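Local coordinates for ubiquinone biosynthesis protein UbiJ (Escherichia coli, PDB 6H6O) that binds hydrophobic intermediates of ubiquinone biosynthesis through its SCP2 domain, the part crystallised here, and is essential for the stability of the Ubi complex, at residues 37-42 with 123-128; 57-62 with 68-73. All coordinates share one frame; numbering follows the deposited sequence.

The two contacts lie on opposite sides of the centre of the SCP2 domain. Their centres are 20 Å apart; their nearest atoms come to about 7 Å and do not touch. Contact 2 is nested inside the loop that contact 1 closes: the chain runs through helix 37-41, then the hairpin of strands 58-63 and 68-71, and reaches helix 113-128 last. Contact 1 is a small helix-helix touch that brings distant parts of the chain together. Contact 2 is a local hairpin at one border of the five-stranded sheet. Helix 14-30 borders both: it meets Ala126 beside contact 1, and Leu59, Leu61 and Val68 of contact 2.

Contact 1: residues 37-42 with 123-128; sequences KTARSR and ADLAEF. With CA (calcium ion), chain H; CA (calcium ion), chain G.
Ala39 and Leu125 meet in a small apolar helix-helix contact between the short helix 37-41 and the C-terminal end of helix 113-128. Only 72 Å² is buried, and no hydrogen bond crosses. The methyl CB of Ala39 touches CD1 of Leu125 at 3.9 Å. The CA atoms of this pair, 7.8 Å apart, are the nearest across the two segments. Leu125 reaches across because its CG stands opposite its own carbonyl carbon (chi1 -71°) and CD1 continues the extended chain (chi2 169°). Arg42 NH2 comes loosely and obliquely near the same methyl, 4.3 Å from Leu125 CD1.

Segment 37-42 has a polar fastening of its own. Ser41 OG gives a hydrogen bond of 2.7 Å to Thr38 O, with the donor tilted 32° from the carbonyl plane.

The other helix carries calcium ions away from the apolar touch. Asp124 OD1 binds one at 2.7 Å. Glu127 OE1, about one turn on, binds the same ion at a long 2.9 Å; Arg93 O is a further ligand. Ala126 O binds a second ion at 2.2 Å, together with Asp129 O, Ala131 O and three waters.

The contact thus rests the short helix 37-41 on the last helix of the SCP2 domain. Around it, Ala39 also packs on Leu122 of helix 113-128, and Arg42 lies on Asn118 and Ala121. Leu125 and Ala126 both touch Leu36, while Phe29 and Leu30 of helix 14-30 pack against Ala126.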
loop_
_atom_site.group_PDB
_atom_site.type_symbol
_atom_site.label_atom_id
_atom_site.label_comp_id
_atom_site.label_asym_id
_atom_site.label_seq_id
_atom_site.Cartn_x
_atom_site.Cartn_y
_atom_site.Cartn_z
ATOM N N LYS A 37 -4.177 -17.676 -17.275
ATOM C CA LYS A 37 -3.345 -18.847 -16.992
ATOM C C LYS A 37 -2.017 -18.886 -17.772
ATOM O O LYS A 37 -0.976 -19.086 -17.150
ATOM C CB LYS A 37 -4.125 -20.153 -17.180
ATOM C CG LYS A 37 -3.425 -21.351 -16.524
ATOM C CD LYS A 37 -4.159 -22.661 -16.701
ATOM C CE LYS A 37 -3.535 -23.751 -15.857
ATOM N NZ LYS A 37 -4.257 -25.042 -16.027
ATOM N N THR A 38 -2.030 -18.651 -19.103
ATOM C CA THR A 38 -0.766 -18.733 -19.875
ATOM C C THR A 38 0.219 -17.619 -19.507
ATOM O O THR A 38 1.437 -17.842 -19.538
ATOM C CB THR A 38 -1.001 -18.808 -21.376
ATOM O OG1 THR A 38 -1.591 -17.589 -21.790
ATOM C CG2 THR A 38 -1.849 -20.014 -21.786
ATOM N N ALA A 39 -0.305 -16.429 -19.138
ATOM C CA ALA A 39 0.533 -15.306 -18.720
ATOM C C ALA A 39 1.127 -15.595 -17.334
ATOM O O ALA A 39 2.299 -15.308 -17.112
ATOM C CB ALA A 39 -0.292 -14.033 -18.689
ATOM N N ARG A 40 0.350 -16.198 -16.418
ATOM C CA ARG A 40 0.875 -16.551 -15.081
ATOM C C ARG A 40 1.926 -17.653 -15.154
ATOM O O ARG A 40 2.869 -17.635 -14.354
ATOM C CB ARG A 40 -0.240 -16.978 -14.136
ATOM C CG ARG A 40 -1.144 -15.818 -13.738
ATOM C CD ARG A 40 -2.133 -16.169 -12.640
ATOM N NE ARG A 40 -2.917 -17.368 -12.951
ATOM C CZ ARG A 40 -4.196 -17.371 -13.318
ATOM N NH1 ARG A 40 -4.878 -16.232 -13.397
ATOM N NH2 ARG A 40 -4.805 -18.510 -13.599
ATOM N N SER A 41 1.794 -18.587 -16.138
ATOM C CA SER A 41 2.735 -19.720 -16.272
ATOM C C SER A 41 4.193 -19.285 -16.391
ATOM O O SER A 41 5.082 -19.980 -15.896
ATOM C CB SER A 41 2.349 -20.626 -17.438
ATOM O OG SER A 41 2.767 -20.069 -18.671
ATOM N N ARG A 42 4.423 -18.106 -17.013
ATOM C CA ARG A 42 5.759 -17.527 -17.196
ATOM C C ARG A 42 6.455 -17.197 -15.849
ATOM O O ARG A 42 7.668 -17.066 -15.815
ATOM C CB ARG A 42 5.650 -16.245 -18.051
ATOM C CG ARG A 42 5.258 -16.536 -19.512
ATOM C CD ARG A 42 5.502 -15.359 -20.432
ATOM N NE ARG A 42 4.561 -14.269 -20.174
ATOM C CZ ARG A 42 3.799 -13.685 -21.097
ATOM N NH1 ARG A 42 3.855 -14.077 -22.363
ATOM N NH2 ARG A 42 2.976 -12.701 -20.758
ATOM N N ALA A 123 0.258 -8.013 -15.289
ATOM C CA ALA A 123 -0.592 -6.931 -14.769
ATOM C C ALA A 123 -1.326 -6.205 -15.921
ATOM O O ALA A 123 -2.511 -5.868 -15.778
ATOM C CB ALA A 123 0.243 -5.947 -13.958
ATOM N N ASP A 124 -0.620 -6.001 -17.062
ATOM C CA ASP A 124 -1.191 -5.363 -18.255
ATOM C C ASP A 124 -2.364 -6.216 -18.790
ATOM O O ASP A 124 -3.449 -5.691 -19.030
ATOM C CB ASP A 124 -0.111 -5.183 -19.336
ATOM C CG ASP A 124 -0.487 -4.224 -20.466
ATOM O OD1 ASP A 124 -1.519 -3.532 -20.340
ATOM O OD2 ASP A 124 0.265 -4.161 -21.472
ATOM N N LEU A 125 -2.172 -7.548 -18.859
ATOM C CA LEU A 125 -3.219 -8.448 -19.340
ATOM C C LEU A 125 -4.359 -8.570 -18.337
ATOM O O LEU A 125 -5.506 -8.759 -18.748
ATOM C CB LEU A 125 -2.635 -9.812 -19.705
ATOM C CG LEU A 125 -1.756 -9.802 -20.984
ATOM C CD1 LEU A 125 -0.991 -11.095 -21.135
ATOM C CD2 LEU A 125 -2.590 -9.552 -22.255
ATOM N N ALA A 126 -4.057 -8.426 -17.023
ATOM C CA ALA A 126 -5.080 -8.479 -15.972
ATOM C C ALA A 126 -6.044 -7.292 -16.037
ATOM O O ALA A 126 -7.210 -7.399 -15.637
ATOM C CB ALA A 126 -4.436 -8.601 -14.588
ATOM N N GLU A 127 -5.546 -6.163 -16.549
ATOM C CA GLU A 127 -6.354 -4.965 -16.766
ATOM C C GLU A 127 -7.184 -5.147 -18.051
ATOM O O GLU A 127 -8.351 -4.741 -18.093
ATOM C CB GLU A 127 -5.440 -3.753 -16.895
ATOM C CG GLU A 127 -6.138 -2.422 -16.673
ATOM C CD GLU A 127 -5.311 -1.192 -17.003
ATOM O OE1 GLU A 127 -4.253 -1.333 -17.660
ATOM O OE2 GLU A 127 -5.742 -0.077 -16.627
ATOM N N PHE A 128 -6.577 -5.769 -19.103
ATOM C CA PHE A 128 -7.256 -6.036 -20.377
ATOM C C PHE A 128 -8.455 -6.966 -20.169
ATOM O O PHE A 128 -9.522 -6.760 -20.745
ATOM C CB PHE A 128 -6.264 -6.646 -21.402
ATOM C CG PHE A 128 -6.889 -7.560 -22.443
ATOM C CD1 PHE A 128 -7.607 -7.035 -23.517
ATOM C CD2 PHE A 128 -6.779 -8.942 -22.334
ATOM C CE1 PHE A 128 -8.209 -7.879 -24.456
ATOM C CE2 PHE A 128 -7.394 -9.785 -23.263
ATOM C CZ PHE A 128 -8.104 -9.248 -24.319
HETATM CA CA CA H . -1.657 -1.329 -18.843
HETATM CA CA CA G . -9.120 -8.231 -14.851
HETATM O O HOH W 1 -9.920 -6.099 -14.551
HETATM O O HOH W 2 -8.270 -8.573 -12.649
HETATM O O HOH W 3 -8.380 -10.430 -15.109
HETATM O O HOH W 4 -0.971 -2.274 -16.536
HETATM O O HOH W 5 -3.084 -1.223 -20.978
#

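Contact 2: residues 57-62 with 68-73; sequences TSLILV and VDVLGE. With CA (calcium ion), chain I.
Ile60 and Leu71 face each other as an antiparallel hydrogen-bonded pair, and both of their bonds are formed. Ile60 N gives to Leu71 O at 2.9 Å, and Leu71 N gives back to Ile60 O. Val62 and Asp69 repeat this: Val62 N reaches Asp69 O at 2.8 Å, and Asp69 N returns to Val62 O. Between them, Leu61 and Val70 form a non-hydrogen-bonded pair. Leu59 and Leu61 turn their backbone bonds to Val50 and Leu48, and Val70 N gives to Glu23 OE1.

Three carbonyls gain a weaker CA-H...O contact as well, such as Val70 CA to Ile60 O at 3.3 Å. Waters add further partners. Water 6 accepts from Ser58 N and donates to Gly72 O. Water 7 joins Val62 O to Asp69 OD2, at 2.6 Å from OD2. Asp69 OD1 binds calcium at 2.5 Å; Glu23 OE2 is another ligand of the same ion. Both oxygens of Asp69 are therefore engaged. Water 8, also a ligand of this calcium, donates to Val70 O. Ser58 OG is held by Glu51 and Arg49.

Side chains pack on both faces. Leu61 CB meets Val68 CG2 on the face covered by helix 14-30. On the other, Val62 CG1 is anti to N (chi1 -178°), which turns CG2 to Leu71 CD1 at 4.0 Å. Ile60 CD1 lies 3.6 Å from Glu73 C. Strand 58-63 pairs on its other edge with strand 47-52. This beta hairpin thus puts strand 68-71 at the border of the mixed five-stranded sheet of the SCP2 fold.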
loop_
_atom_site.group_PDB
_atom_site.type_symbol
_atom_site.label_atom_id
_atom_site.label_comp_id
_atom_site.label_asym_id
_atom_site.label_seq_id
_atom_site.Cartn_x
_atom_site.Cartn_y
_atom_site.Cartn_z
ATOM N N THR A 57 11.683 -2.311 5.176
ATOM C CA THR A 57 11.482 -3.736 4.919
ATOM C C THR A 57 11.288 -4.090 3.440
ATOM O O THR A 57 10.818 -3.279 2.660
ATOM C CB THR A 57 10.281 -4.238 5.733
ATOM O OG1 THR A 57 9.154 -3.398 5.465
ATOM C CG2 THR A 57 10.569 -4.334 7.236
ATOM N N SER A 58 11.580 -5.334 3.091
ATOM C CA SER A 58 11.422 -5.891 1.745
ATOM C C SER A 58 10.016 -6.521 1.585
ATOM O O SER A 58 9.350 -6.821 2.582
ATOM C CB SER A 58 12.474 -6.980 1.523
ATOM O OG SER A 58 13.784 -6.552 1.858
ATOM N N LEU A 59 9.595 -6.728 0.327
ATOM C CA LEU A 59 8.389 -7.465 -0.039
ATOM C C LEU A 59 8.890 -8.607 -0.938
ATOM O O LEU A 59 9.662 -8.371 -1.858
ATOM C CB LEU A 59 7.395 -6.622 -0.841
ATOM C CG LEU A 59 6.551 -5.577 -0.097
ATOM C CD1 LEU A 59 5.683 -4.839 -1.092
ATOM C CD2 LEU A 59 5.628 -6.229 0.973
ATOM N N ILE A 60 8.481 -9.820 -0.659
ATOM C CA ILE A 60 8.908 -10.956 -1.472
ATOM C C ILE A 60 7.652 -11.645 -2.014
ATOM O O ILE A 60 6.762 -11.999 -1.252
ATOM C CB ILE A 60 9.863 -11.889 -0.695
ATOM C CG1 ILE A 60 11.123 -11.110 -0.175
ATOM C CG2 ILE A 60 10.296 -13.065 -1.594
ATOM C CD1 ILE A 60 11.046 -10.661 1.270
ATOM N N LEU A 61 7.571 -11.763 -3.336
ATOM C CA LEU A 61 6.437 -12.376 -4.038
ATOM C C LEU A 61 6.880 -13.755 -4.540
ATOM O O LEU A 61 7.883 -13.851 -5.265
ATOM C CB LEU A 61 6.009 -11.499 -5.223
ATOM C CG LEU A 61 5.066 -10.294 -4.945
ATOM C CD1 LEU A 61 5.603 -9.354 -3.885
ATOM C CD2 LEU A 61 4.789 -9.531 -6.231
ATOM N N VAL A 62 6.172 -14.813 -4.130
ATOM C CA VAL A 62 6.511 -16.198 -4.553
ATOM C C VAL A 62 5.344 -16.700 -5.377
ATOM O O VAL A 62 4.261 -16.897 -4.835
ATOM C CB VAL A 62 6.799 -17.136 -3.346
ATOM C CG1 VAL A 62 7.186 -18.530 -3.833
ATOM C CG2 VAL A 62 7.880 -16.543 -2.433
ATOM N N VAL A 68 -0.143 -16.292 -5.504
ATOM C CA VAL A 68 1.145 -15.666 -5.208
ATOM C C VAL A 68 1.125 -15.448 -3.691
ATOM O O VAL A 68 0.097 -15.045 -3.106
ATOM C CB VAL A 68 1.412 -14.348 -5.999
ATOM C CG1 VAL A 68 0.262 -13.347 -5.838
ATOM C CG2 VAL A 68 2.756 -13.709 -5.607
ATOM N N ASP A 69 2.231 -15.768 -3.060
ATOM C CA ASP A 69 2.386 -15.569 -1.642
ATOM C C ASP A 69 3.286 -14.370 -1.440
ATOM O O ASP A 69 4.255 -14.195 -2.180
ATOM C CB ASP A 69 2.951 -16.827 -0.976
ATOM C CG ASP A 69 1.865 -17.858 -0.808
ATOM O OD1 ASP A 69 1.043 -17.705 0.124
ATOM O OD2 ASP A 69 1.765 -18.754 -1.665
ATOM N N VAL A 70 2.913 -13.497 -0.480
ATOM C CA VAL A 70 3.690 -12.316 -0.173
ATOM C C VAL A 70 4.278 -12.501 1.234
ATOM O O VAL A 70 3.542 -12.848 2.163
ATOM C CB VAL A 70 2.911 -10.980 -0.329
ATOM C CG1 VAL A 70 3.820 -9.786 -0.061
ATOM C CG2 VAL A 70 2.303 -10.866 -1.729
ATOM N N LEU A 71 5.584 -12.275 1.370
ATOM C CA LEU A 71 6.314 -12.394 2.640
ATOM C C LEU A 71 7.084 -11.111 2.906
ATOM O O LEU A 71 7.397 -10.371 1.980
ATOM C CB LEU A 71 7.270 -13.597 2.607
ATOM C CG LEU A 71 6.630 -14.983 2.654
ATOM C CD1 LEU A 71 6.799 -15.697 1.323
ATOM C CD2 LEU A 71 7.219 -15.783 3.767
ATOM N N GLY A 72 7.384 -10.864 4.169
ATOM C CA GLY A 72 8.135 -9.685 4.580
ATOM C C GLY A 72 9.606 -9.992 4.759
ATOM O O GLY A 72 10.414 -9.066 4.853
ATOM N N GLU A 73 9.973 -11.284 4.771
ATOM C CA GLU A 73 11.353 -11.747 4.908
ATOM C C GLU A 73 11.531 -12.947 3.998
ATOM O O GLU A 73 10.578 -13.698 3.767
ATOM C CB GLU A 73 11.650 -12.182 6.378
ATOM C CG GLU A 73 11.619 -11.083 7.427
ATOM C CD GLU A 73 12.712 -10.028 7.392
ATOM O OE1 GLU A 73 13.794 -10.294 6.817
ATOM O OE2 GLU A 73 12.496 -8.939 7.975
HETATM CA CA CA I . 0.385 -16.277 2.047
HETATM O O HOH W 6 12.466 -7.265 4.937
HETATM O O HOH W 7 3.275 -19.277 -3.744
HETATM O O HOH W 8 2.584 -15.474 2.691
HETATM O O HOH W 9 1.276 -17.802 3.648
HETATM O O HOH W 10 -1.331 -17.651 2.058
HETATM O O HOH W 11 -0.454 -15.006 3.691
#